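Local coordinates for protein dihydropyrimidinase (Brevibacillus agri, PDB 3SFW) that catalyses the hydrolytic ring opening of dihydropyrimidines, probably at a pair of zinc ions held in a TIM-barrel fold of the amidohydrolase family, at residues T9-A13 against S14-Q18; L159-D162 against D163-F167; Q196-E200 against G201-P205; G261-C264 against P265-V269. All blocks are in the same frame, centred on the assembly; numbering follows the deposited sequence.

How the contacts relate
The contacts follow one another along the chain, and none touches another. Contact 1 is a hairpin near the N-terminus, paired through strand 9-11 with strand 49-59. Contacts 2, 3 and 4 belong to the TIM-barrel part. Contact 2 starts helix 163-176, which leads to strand 180-182. Contact 3 ends helix 187-199, which follows that strand. Contact 4 leaves strand 258-263 of the same parallel sheet, about 10 Å from the chain centre. Its centre is about 24 to 27 Å from the other three. Contacts 1 and 3 are farthest apart, about 52 Å between centres. Contact 4 thus lies beside the zinc site, while contacts 1 and 2 help form subunit interfaces.

Contact 1: T9-A13 against S14-Q18; sequences TVVTA and SDTYQ
Val-10 and Tyr-17 face each other across a beta hairpin made of strands 9-11 and 16-18. Their side chains project together from the same face. Val-10 CB sits over one face of the Tyr-17 ring, 3.9 Å from its centroid, as a CH-pi contact. It is offset toward the rim, and Val-10 CG1 comes within 3.5 Å of Tyr-17 OH. The ring gets there because Tyr-17 CG lies between the backbone N and the carbonyl carbon (chi1 59°). Asp-15 CB meets the edge of the same ring. With an alanine here in place of the tyrosine, Val-10 is likely to lose its cover and a gap to open beside Ala-386 of the second subunit, against which Tyr-17 also packs.

The other face carries Thr-9, Val-11, Thr-16 and Gln-18. There Val-11 CG2 meets Thr-16 CG2 at 4.1 Å, and Thr-9 OG1 lies beside Gln-18 CG. Backbone bonds set this register. Val-10 and Tyr-17 form a hydrogen-bonded antiparallel pair, with Val-10 N to Tyr-17 O at 2.8 Å and Tyr-17 N to Val-10 O at 3.0 Å. Beyond them Thr-12 N donates to Asp-15 O at 2.8 Å, closing the turn. Strand 9-11 is paired on its other side with strand 49-59, while Asp-15 OD1 bonds to Thr-384 OG1 of the second subunit. Inside the turn, Thr-12 OG1 accepts a nearly straight bond from Asp-15 N at 3.0 Å and a weak one from Ser-14 N.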
loop_
_atom_site.group_PDB
_atom_site.type_symbol
_atom_site.label_atom_id
_atom_site.label_comp_id
_atom_site.label_asym_id
_atom_site.label_seq_id
_atom_site.Cartn_x
_atom_site.Cartn_y
_atom_site.Cartn_z
ATOM N N THR A 9 -30.702 0.147 -31.197
ATOM C CA THR A 9 -29.750 -0.752 -30.494
ATOM C C THR A 9 -29.848 -0.521 -28.988
ATOM O O THR A 9 -29.593 0.584 -28.508
ATOM C CB THR A 9 -28.357 -0.483 -30.962
ATOM O OG1 THR A 9 -28.321 -0.631 -32.383
ATOM C CG2 THR A 9 -27.330 -1.472 -30.320
ATOM N N VAL A 10 -30.356 -1.529 -28.279
ATOM C CA VAL A 10 -30.464 -1.490 -26.802
ATOM C C VAL A 10 -29.082 -1.721 -26.177
ATOM O O VAL A 10 -28.391 -2.655 -26.539
ATOM C CB VAL A 10 -31.433 -2.591 -26.307
ATOM C CG1 VAL A 10 -31.564 -2.593 -24.706
ATOM C CG2 VAL A 10 -32.814 -2.379 -26.984
ATOM N N VAL A 11 -28.691 -0.853 -25.245
ATOM C CA VAL A 11 -27.435 -1.043 -24.516
ATOM C C VAL A 11 -27.795 -0.903 -23.071
ATOM O O VAL A 11 -28.429 0.082 -22.673
ATOM C CB VAL A 11 -26.405 0.077 -24.823
ATOM C CG1 VAL A 11 -25.100 -0.175 -24.007
ATOM C CG2 VAL A 11 -26.126 0.146 -26.307
ATOM N N THR A 12 -27.470 -1.911 -22.274
ATOM C CA THR A 12 -27.699 -1.808 -20.835
ATOM C C THR A 12 -26.355 -2.057 -20.147
ATOM O O THR A 12 -25.294 -1.982 -20.789
ATOM C CB THR A 12 -28.716 -2.833 -20.338
ATOM O OG1 THR A 12 -28.157 -4.145 -20.491
ATOM C CG2 THR A 12 -30.093 -2.737 -21.111
ATOM N N ALA A 13 -26.378 -2.287 -18.837
ATOM C CA ALA A 13 -25.102 -2.457 -18.136
ATOM C C ALA A 13 -24.432 -3.754 -18.535
ATOM O O ALA A 13 -23.218 -3.895 -18.335
ATOM C CB ALA A 13 -25.272 -2.364 -16.615
ATOM N N SER A 14 -25.228 -4.737 -18.977
ATOM C CA SER A 14 -24.664 -6.003 -19.458
ATOM C C SER A 14 -24.752 -6.162 -20.987
ATOM O O SER A 14 -23.758 -6.479 -21.671
ATOM C CB SER A 14 -25.297 -7.187 -18.729
ATOM O OG SER A 14 -26.739 -7.063 -18.630
ATOM N N ASP A 15 -25.916 -5.836 -21.534
ATOM C CA ASP A 15 -26.284 -6.337 -22.857
ATOM C C ASP A 15 -26.101 -5.244 -23.903
ATOM O O ASP A 15 -26.174 -4.038 -23.577
ATOM C CB ASP A 15 -27.756 -6.788 -22.822
ATOM C CG ASP A 15 -27.960 -8.032 -21.973
ATOM O OD1 ASP A 15 -27.343 -9.051 -22.301
ATOM O OD2 ASP A 15 -28.682 -7.959 -20.971
ATOM N N THR A 16 -25.930 -5.666 -25.160
ATOM C CA THR A 16 -25.919 -4.769 -26.336
ATOM C C THR A 16 -26.490 -5.545 -27.531
ATOM O O THR A 16 -25.916 -6.561 -27.948
ATOM C CB THR A 16 -24.455 -4.333 -26.741
ATOM O OG1 THR A 16 -23.749 -3.782 -25.604
ATOM C CG2 THR A 16 -24.485 -3.296 -27.851
ATOM N N TYR A 17 -27.603 -5.083 -28.104
ATOM C CA TYR A 17 -28.302 -5.920 -29.097
ATOM C C TYR A 17 -29.301 -5.096 -29.861
ATOM O O TYR A 17 -29.778 -4.070 -29.367
ATOM C CB TYR A 17 -29.009 -7.125 -28.439
ATOM C CG TYR A 17 -30.051 -6.803 -27.396
ATOM C CD1 TYR A 17 -29.696 -6.582 -26.052
ATOM C CD2 TYR A 17 -31.383 -6.629 -27.747
ATOM C CE1 TYR A 17 -30.662 -6.273 -25.098
ATOM C CE2 TYR A 17 -32.361 -6.330 -26.784
ATOM C CZ TYR A 17 -31.977 -6.124 -25.466
ATOM O OH TYR A 17 -32.907 -5.776 -24.536
ATOM N N GLN A 18 -29.619 -5.552 -31.068
ATOM C CA GLN A 18 -30.618 -4.891 -31.890
ATOM C C GLN A 18 -31.957 -5.575 -31.702
ATOM O O GLN A 18 -32.085 -6.780 -31.920
ATOM C CB GLN A 18 -30.154 -4.931 -33.343
ATOM C CG GLN A 18 -29.115 -3.876 -33.602
ATOM C CD GLN A 18 -27.988 -4.352 -34.478
ATOM O OE1 GLN A 18 -28.070 -4.285 -35.712
ATOM N NE2 GLN A 18 -26.893 -4.808 -33.845
HETATM O O HOH W 1 -30.154 -5.899 -20.346
#

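Contact 2: L159-D162 against D163-F167; sequences LMAD and DETLF
Asp-162 and Thr-165 meet where helix 163-176 begins, with Asp-162 at the N-cap. From CB, the Asp-162 side chain folds forward. Its chi1 of 66° sets CG close to both main-chain neighbours of CA, and the carboxylate is swung over the first turn, toward Thr-165 N. One oxygen takes the capping bond: Asp-162 OD1 accepts from Thr-165 N at 2.9 Å, nearly straight at 167°. Glu-164 CB also packs against Asp-162 OD1, at 3.6 Å. The other oxygen, Asp-162 OD2, accepts from a water at 2.7 Å, which also donates to Glu-164 OE2. This water stands between two like charges, and its two donated protons probably ease their repulsion. Glu-164 has further countercharges: OE1 bridges to Lys-168, and OE2 to Lys-156 of the third subunit.

The main chain of Asp-162 serves the helix as well. Asp-162 O accepts from Leu-166 N at 3.0 Å, the first backbone bond of the helix. A second water accepts from Asp-162 N and also bonds to Thr-165 OG1, 2.7 Å from that hydroxyl. Nearby, Ala-161 CB rests on Thr-165 CG2 at 3.7 Å. Asp-163 turns away from the cap: its carboxylate forms a salt bridge with Arg-223 and a hydrogen bond with Asn-186 of the third subunit. The side-chain bond from Asp-162 to the amide three residues on marks an Asp N-cap, here with a water between the N-cap N and the N3 threonine hydroxyl.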
loop_
_atom_site.group_PDB
_atom_site.type_symbol
_atom_site.label_atom_id
_atom_site.label_comp_id
_atom_site.label_asym_id
_atom_site.label_seq_id
_atom_site.Cartn_x
_atom_site.Cartn_y
_atom_site.Cartn_z
ATOM N N LEU A 159 -23.399 22.881 7.876
ATOM C CA LEU A 159 -23.906 21.503 7.648
ATOM C C LEU A 159 -23.106 20.456 8.415
ATOM O O LEU A 159 -23.548 19.326 8.581
ATOM C CB LEU A 159 -23.890 21.132 6.135
ATOM C CG LEU A 159 -24.587 22.070 5.144
ATOM C CD1 LEU A 159 -24.436 21.521 3.697
ATOM C CD2 LEU A 159 -26.094 22.239 5.522
ATOM N N MET A 160 -21.929 20.848 8.920
ATOM C CA MET A 160 -20.984 19.895 9.470
ATOM C C MET A 160 -21.455 19.085 10.674
ATOM O O MET A 160 -22.160 19.609 11.546
ATOM C CB MET A 160 -19.679 20.603 9.809
ATOM C CG MET A 160 -18.532 19.625 10.137
ATOM S SD MET A 160 -17.074 20.695 10.413
ATOM C CE MET A 160 -15.894 19.533 11.104
ATOM N N ALA A 161 -21.199 17.773 10.614
ATOM C CA ALA A 161 -21.392 16.841 11.736
ATOM C C ALA A 161 -20.055 16.298 12.195
ATOM O O ALA A 161 -19.063 16.374 11.464
ATOM C CB ALA A 161 -22.284 15.647 11.298
ATOM N N ASP A 162 -20.033 15.719 13.383
ATOM C CA ASP A 162 -18.779 15.249 13.961
ATOM C C ASP A 162 -18.715 13.721 13.984
ATOM O O ASP A 162 -19.564 13.054 13.399
ATOM C CB ASP A 162 -18.595 15.847 15.362
ATOM C CG ASP A 162 -19.619 15.363 16.351
ATOM O OD1 ASP A 162 -20.368 14.401 16.074
ATOM O OD2 ASP A 162 -19.657 15.944 17.465
ATOM N N ASP A 163 -17.618 13.194 14.518
ATOM C CA ASP A 163 -17.391 11.761 14.542
ATOM C C ASP A 163 -18.430 11.010 15.342
ATOM O O ASP A 163 -18.780 9.885 14.995
ATOM C CB ASP A 163 -15.986 11.425 15.049
ATOM C CG ASP A 163 -14.895 11.814 14.047
ATOM O OD1 ASP A 163 -15.230 12.144 12.866
ATOM O OD2 ASP A 163 -13.712 11.749 14.441
ATOM N N GLU A 164 -18.849 11.575 16.465
ATOM C CA GLU A 164 -19.964 10.961 17.205
ATOM C C GLU A 164 -21.235 10.818 16.336
ATOM O O GLU A 164 -21.844 9.718 16.275
ATOM C CB GLU A 164 -20.247 11.781 18.486
ATOM C CG GLU A 164 -21.504 11.320 19.218
ATOM C CD GLU A 164 -21.800 12.143 20.501
ATOM O OE1 GLU A 164 -22.725 11.743 21.231
ATOM O OE2 GLU A 164 -21.122 13.158 20.780
ATOM N N THR A 165 -21.600 11.868 15.613
ATOM C CA THR A 165 -22.764 11.784 14.741
ATOM C C THR A 165 -22.565 10.749 13.637
ATOM O O THR A 165 -23.465 9.944 13.349
ATOM C CB THR A 165 -23.121 13.159 14.175
ATOM O OG1 THR A 165 -23.603 13.965 15.253
ATOM C CG2 THR A 165 -24.200 13.050 13.139
ATOM N N LEU A 166 -21.395 10.763 13.018
ATOM C CA LEU A 166 -21.178 9.880 11.864
ATOM C C LEU A 166 -21.138 8.436 12.337
ATOM O O LEU A 166 -21.767 7.559 11.740
ATOM C CB LEU A 166 -19.886 10.281 11.102
ATOM C CG LEU A 166 -19.440 9.270 10.023
ATOM C CD1 LEU A 166 -20.570 9.094 8.973
ATOM C CD2 LEU A 166 -18.145 9.770 9.356
ATOM N N PHE A 167 -20.486 8.157 13.459
ATOM C CA PHE A 167 -20.395 6.748 13.905
ATOM C C PHE A 167 -21.767 6.187 14.354
ATOM O O PHE A 167 -22.157 5.086 13.959
ATOM C CB PHE A 167 -19.398 6.635 15.061
ATOM C CG PHE A 167 -19.063 5.220 15.426
ATOM C CD1 PHE A 167 -19.142 4.811 16.747
ATOM C CD2 PHE A 167 -18.635 4.302 14.457
ATOM C CE1 PHE A 167 -18.800 3.490 17.109
ATOM C CE2 PHE A 167 -18.297 2.995 14.793
ATOM C CZ PHE A 167 -18.338 2.593 16.144
HETATM O O HOH W 2 -22.668 16.510 14.804
HETATM O O HOH W 3 -19.386 14.895 19.939
#

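Contact 3: Q196-E200 against G201-P205; sequences QALAE and GNTDP
Leu-198 and Thr-203 cross at about a right angle where helix 187-199 runs out. Only methyl groups meet: Leu-198 CD2 touches Thr-203 CG2 at 3.9 Å. Glu-200 and Asn-202 are the polar pair. The Glu-200 carboxylate and the Asn-202 amide are turned 71° against each other, so the two flat groups do not stack. A water joins them instead. It donates to Glu-200 OE1 at 2.8 Å and accepts from Asn-202 ND2 at 3.2 Å. Asn-202 ND2 also lies beside Glu-200 CB. Asn-202 CG points opposite its own carbonyl carbon (chi1 -69°), which carries the amide to the Glu-200 side. At the root of the same side chain, Asn-202 CB rests against Ala-197 O at 3.4 Å.

The backbone between them is a Schellman motif. Asn-202 N returns to Ala-197 O at 2.9 Å, and Gly-201 N to Leu-198 O at 3.0 Å. Gly-201 makes the reversal with a positive phi of 81°, which favours glycine. A CB at this position of Gly-201 would lie 2.6 Å from Glu-200 O, a clash.

The turn lies at the surface, and no other chain of the assembly touches it. Ala-197 packs on Thr-211, and Leu-198 on Asp-331 and Thr-333. The chain then passes Pro-205, which rests on Phe-280, and enters helix 206-210. The motif thus ends the helix that follows strand 180-182 and redirects the chain into the next short helix.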
loop_
_atom_site.group_PDB
_atom_site.type_symbol
_atom_site.label_atom_id
_atom_site.label_comp_id
_atom_site.label_asym_id
_atom_site.label_seq_id
_atom_site.Cartn_x
_atom_site.Cartn_y
_atom_site.Cartn_z
ATOM N N GLN A 196 -7.165 31.866 7.545
ATOM C CA GLN A 196 -5.786 32.293 7.344
ATOM C C GLN A 196 -5.643 32.987 5.988
ATOM O O GLN A 196 -5.009 34.064 5.872
ATOM C CB GLN A 196 -4.863 31.081 7.422
ATOM C CG GLN A 196 -3.428 31.315 6.971
ATOM C CD GLN A 196 -2.573 30.046 7.115
ATOM O OE1 GLN A 196 -2.154 29.682 8.225
ATOM N NE2 GLN A 196 -2.356 29.343 5.998
ATOM N N ALA A 197 -6.294 32.429 4.971
ATOM C CA ALA A 197 -6.187 33.009 3.630
ATOM C C ALA A 197 -6.711 34.441 3.663
ATOM O O ALA A 197 -6.100 35.362 3.109
ATOM C CB ALA A 197 -7.015 32.168 2.596
ATOM N N LEU A 198 -7.857 34.621 4.289
ATOM C CA LEU A 198 -8.521 35.918 4.293
ATOM C C LEU A 198 -7.704 36.924 5.111
ATOM O O LEU A 198 -7.594 38.094 4.732
ATOM C CB LEU A 198 -9.912 35.805 4.883
ATOM C CG LEU A 198 -10.984 35.080 4.061
ATOM C CD1 LEU A 198 -12.275 35.089 4.882
ATOM C CD2 LEU A 198 -11.183 35.777 2.692
ATOM N N ALA A 199 -7.129 36.451 6.218
ATOM C CA ALA A 199 -6.227 37.269 7.036
ATOM C C ALA A 199 -5.030 37.782 6.251
ATOM O O ALA A 199 -4.466 38.828 6.579
ATOM C CB ALA A 199 -5.766 36.491 8.267
ATOM N N GLU A 200 -4.612 37.036 5.240
ATOM C CA GLU A 200 -3.452 37.420 4.447
ATOM C C GLU A 200 -3.841 38.240 3.226
ATOM O O GLU A 200 -2.988 38.563 2.410
ATOM C CB GLU A 200 -2.679 36.183 4.013
ATOM C CG GLU A 200 -2.216 35.334 5.186
ATOM C CD GLU A 200 -1.208 34.287 4.780
ATOM O OE1 GLU A 200 -1.603 33.300 4.110
ATOM O OE2 GLU A 200 -0.018 34.447 5.146
ATOM N N GLY A 201 -5.131 38.547 3.098
ATOM C CA GLY A 201 -5.636 39.314 1.956
ATOM C C GLY A 201 -5.848 38.482 0.695
ATOM O O GLY A 201 -6.037 39.036 -0.406
ATOM N N ASN A 202 -5.845 37.152 0.845
ATOM C CA ASN A 202 -6.024 36.257 -0.299
ATOM C C ASN A 202 -7.500 35.934 -0.483
ATOM O O ASN A 202 -8.053 35.063 0.196
ATOM C CB ASN A 202 -5.175 34.983 -0.131
ATOM C CG ASN A 202 -3.673 35.260 -0.236
ATOM O OD1 ASN A 202 -3.260 36.156 -0.948
ATOM N ND2 ASN A 202 -2.871 34.526 0.522
ATOM N N THR A 203 -8.157 36.676 -1.364
ATOM C CA THR A 203 -9.609 36.670 -1.384
ATOM C C THR A 203 -10.193 36.213 -2.713
ATOM O O THR A 203 -11.407 36.081 -2.814
ATOM C CB THR A 203 -10.174 38.063 -1.083
ATOM O OG1 THR A 203 -9.659 38.972 -2.052
ATOM C CG2 THR A 203 -9.785 38.504 0.334
ATOM N N ASP A 204 -9.343 36.076 -3.744
ATOM C CA ASP A 204 -9.770 35.700 -5.097
ATOM C C ASP A 204 -10.317 34.245 -5.106
ATOM O O ASP A 204 -9.990 33.460 -4.201
ATOM C CB ASP A 204 -8.583 35.773 -6.084
ATOM C CG ASP A 204 -8.343 37.189 -6.646
ATOM O OD1 ASP A 204 -9.156 38.091 -6.400
ATOM O OD2 ASP A 204 -7.313 37.367 -7.342
ATOM N N PRO A 205 -11.145 33.915 -6.113
ATOM C CA PRO A 205 -11.732 32.554 -6.268
ATOM C C PRO A 205 -10.709 31.423 -6.177
ATOM O O PRO A 205 -11.043 30.357 -5.657
ATOM C CB PRO A 205 -12.370 32.612 -7.657
ATOM C CG PRO A 205 -12.877 34.106 -7.718
ATOM C CD PRO A 205 -11.672 34.857 -7.133
HETATM O O HOH W 4 -3.253 31.885 2.289
#

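Contact 4: G261-C264 against P265-V269; sequences GETC and PQYLV
Cys-264 O accepts from Tyr-267 N at 3.0 Å and weakly from Leu-268 N, so one carbonyl ties the end of strand 258-263 to the amides of helix 265-269. The side chains fold back over this turn. Gln-266 curls over its own main chain (chi1 57°) and bends again at chi2. Its amide thereby returns to Cys-264, with Gln-266 OE1 3.2 Å from Cys-264 CB. Gln-266 CG covers the centre of one face of the Tyr-267 ring. Cys-264 SG lies at the edge of that ring, 5.2 Å from its centroid, a sulfur-aromatic contact. Cys-264 CB touches Tyr-267 CD1 at 3.7 Å.

Thr-263 and Tyr-267 run alongside each other, heading opposite ways, with Thr-263 OG1 at 3.9 Å from Tyr-267 CB. Thr-263 CG2 meets Leu-268 CD2 at 4.2 Å. The polar ends have partners farther out. Thr-263 OG1 bonds to Val-240 O, Tyr-267 OH to Pro-289 O, and Gln-266 NE2 to Ser-314 O. A leucine in place of Gln-266 would probably leave Ser-314 O, just before the zinc ligand Asp-315, without its amide donor.

The Tyr-267 side chain is about 7 Å from a zinc ion. Glu-262 is second shell: its OE1 bonds to ND1 of His-58 and to the backbone N of His-239, both zinc ligands. Cys-264, Gln-266 and Tyr-267 pack just after it in the chain. The buried hydrogen bonds here probably help to hold the strand ends that carry the zinc ligands.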
loop_
_atom_site.group_PDB
_atom_site.type_symbol
_atom_site.label_atom_id
_atom_site.label_comp_id
_atom_site.label_asym_id
_atom_site.label_seq_id
_atom_site.Cartn_x
_atom_site.Cartn_y
_atom_site.Cartn_z
ATOM N N GLY A 261 -18.002 4.436 -4.083
ATOM C CA GLY A 261 -17.631 5.823 -4.415
ATOM C C GLY A 261 -18.287 6.342 -5.682
ATOM O O GLY A 261 -18.504 5.602 -6.657
ATOM N N GLU A 262 -18.550 7.651 -5.662
ATOM C CA GLU A 262 -19.156 8.375 -6.759
ATOM C C GLU A 262 -18.124 9.389 -7.257
ATOM O O GLU A 262 -17.389 9.966 -6.451
ATOM C CB GLU A 262 -20.306 9.184 -6.156
ATOM C CG GLU A 262 -21.073 10.089 -7.116
ATOM C CD GLU A 262 -22.041 10.959 -6.291
ATOM O OE1 GLU A 262 -21.614 12.062 -5.834
ATOM O OE2 GLU A 262 -23.174 10.487 -6.035
ATOM N N THR A 263 -18.122 9.690 -8.570
ATOM C CA THR A 263 -17.452 10.951 -8.979
ATOM C C THR A 263 -18.407 11.751 -9.869
ATOM O O THR A 263 -19.601 11.395 -9.965
ATOM C CB THR A 263 -16.058 10.714 -9.574
ATOM O OG1 THR A 263 -15.350 11.978 -9.662
ATOM C CG2 THR A 263 -16.178 10.024 -10.952
ATOM N N CYS A 264 -17.949 12.884 -10.396
ATOM C CA CYS A 264 -18.838 13.836 -11.048
ATOM C C CYS A 264 -18.123 14.340 -12.293
ATOM O O CYS A 264 -16.877 14.377 -12.309
ATOM C CB CYS A 264 -19.112 15.038 -10.129
ATOM S SG CYS A 264 -19.734 14.604 -8.456
ATOM N N PRO A 265 -18.888 14.808 -13.305
ATOM C CA PRO A 265 -18.256 15.194 -14.557
ATOM C C PRO A 265 -17.216 16.299 -14.354
ATOM O O PRO A 265 -16.195 16.309 -15.040
ATOM C CB PRO A 265 -19.418 15.738 -15.388
ATOM C CG PRO A 265 -20.642 15.034 -14.844
ATOM C CD PRO A 265 -20.361 14.855 -13.370
ATOM N N GLN A 266 -17.494 17.248 -13.457
ATOM C CA GLN A 266 -16.540 18.382 -13.229
ATOM C C GLN A 266 -15.154 17.923 -12.796
ATOM O O GLN A 266 -14.145 18.531 -13.167
ATOM C CB GLN A 266 -17.115 19.443 -12.258
ATOM C CG GLN A 266 -17.556 18.919 -10.833
ATOM C CD GLN A 266 -18.982 18.345 -10.864
ATOM O OE1 GLN A 266 -19.399 17.752 -11.865
ATOM N NE2 GLN A 266 -19.709 18.489 -9.771
ATOM N N TYR A 267 -15.076 16.795 -12.095
ATOM C CA TYR A 267 -13.761 16.329 -11.625
ATOM C C TYR A 267 -13.060 15.486 -12.679
ATOM O O TYR A 267 -11.880 15.252 -12.573
ATOM C CB TYR A 267 -13.877 15.583 -10.282
ATOM C CG TYR A 267 -14.570 16.432 -9.239
ATOM C CD1 TYR A 267 -15.831 16.076 -8.737
ATOM C CD2 TYR A 267 -13.958 17.619 -8.772
ATOM C CE1 TYR A 267 -16.501 16.882 -7.810
ATOM C CE2 TYR A 267 -14.595 18.409 -7.818
ATOM C CZ TYR A 267 -15.862 18.043 -7.338
ATOM O OH TYR A 267 -16.470 18.846 -6.380
ATOM N N LEU A 268 -13.819 15.038 -13.690
ATOM C CA LEU A 268 -13.276 14.261 -14.803
ATOM C C LEU A 268 -12.653 15.120 -15.907
ATOM O O LEU A 268 -11.693 14.694 -16.533
ATOM C CB LEU A 268 -14.311 13.270 -15.396
ATOM C CG LEU A 268 -14.788 12.199 -14.392
ATOM C CD1 LEU A 268 -16.055 11.460 -14.990
ATOM C CD2 LEU A 268 -13.639 11.217 -14.084
ATOM N N VAL A 269 -13.220 16.300 -16.150
ATOM C CA VAL A 269 -12.942 17.043 -17.359
ATOM C C VAL A 269 -12.509 18.487 -17.073
ATOM O O VAL A 269 -12.106 19.184 -18.010
ATOM C CB VAL A 269 -14.163 16.999 -18.372
ATOM C CG1 VAL A 269 -15.357 17.889 -17.917
ATOM C CG2 VAL A 269 -13.764 17.420 -19.741
#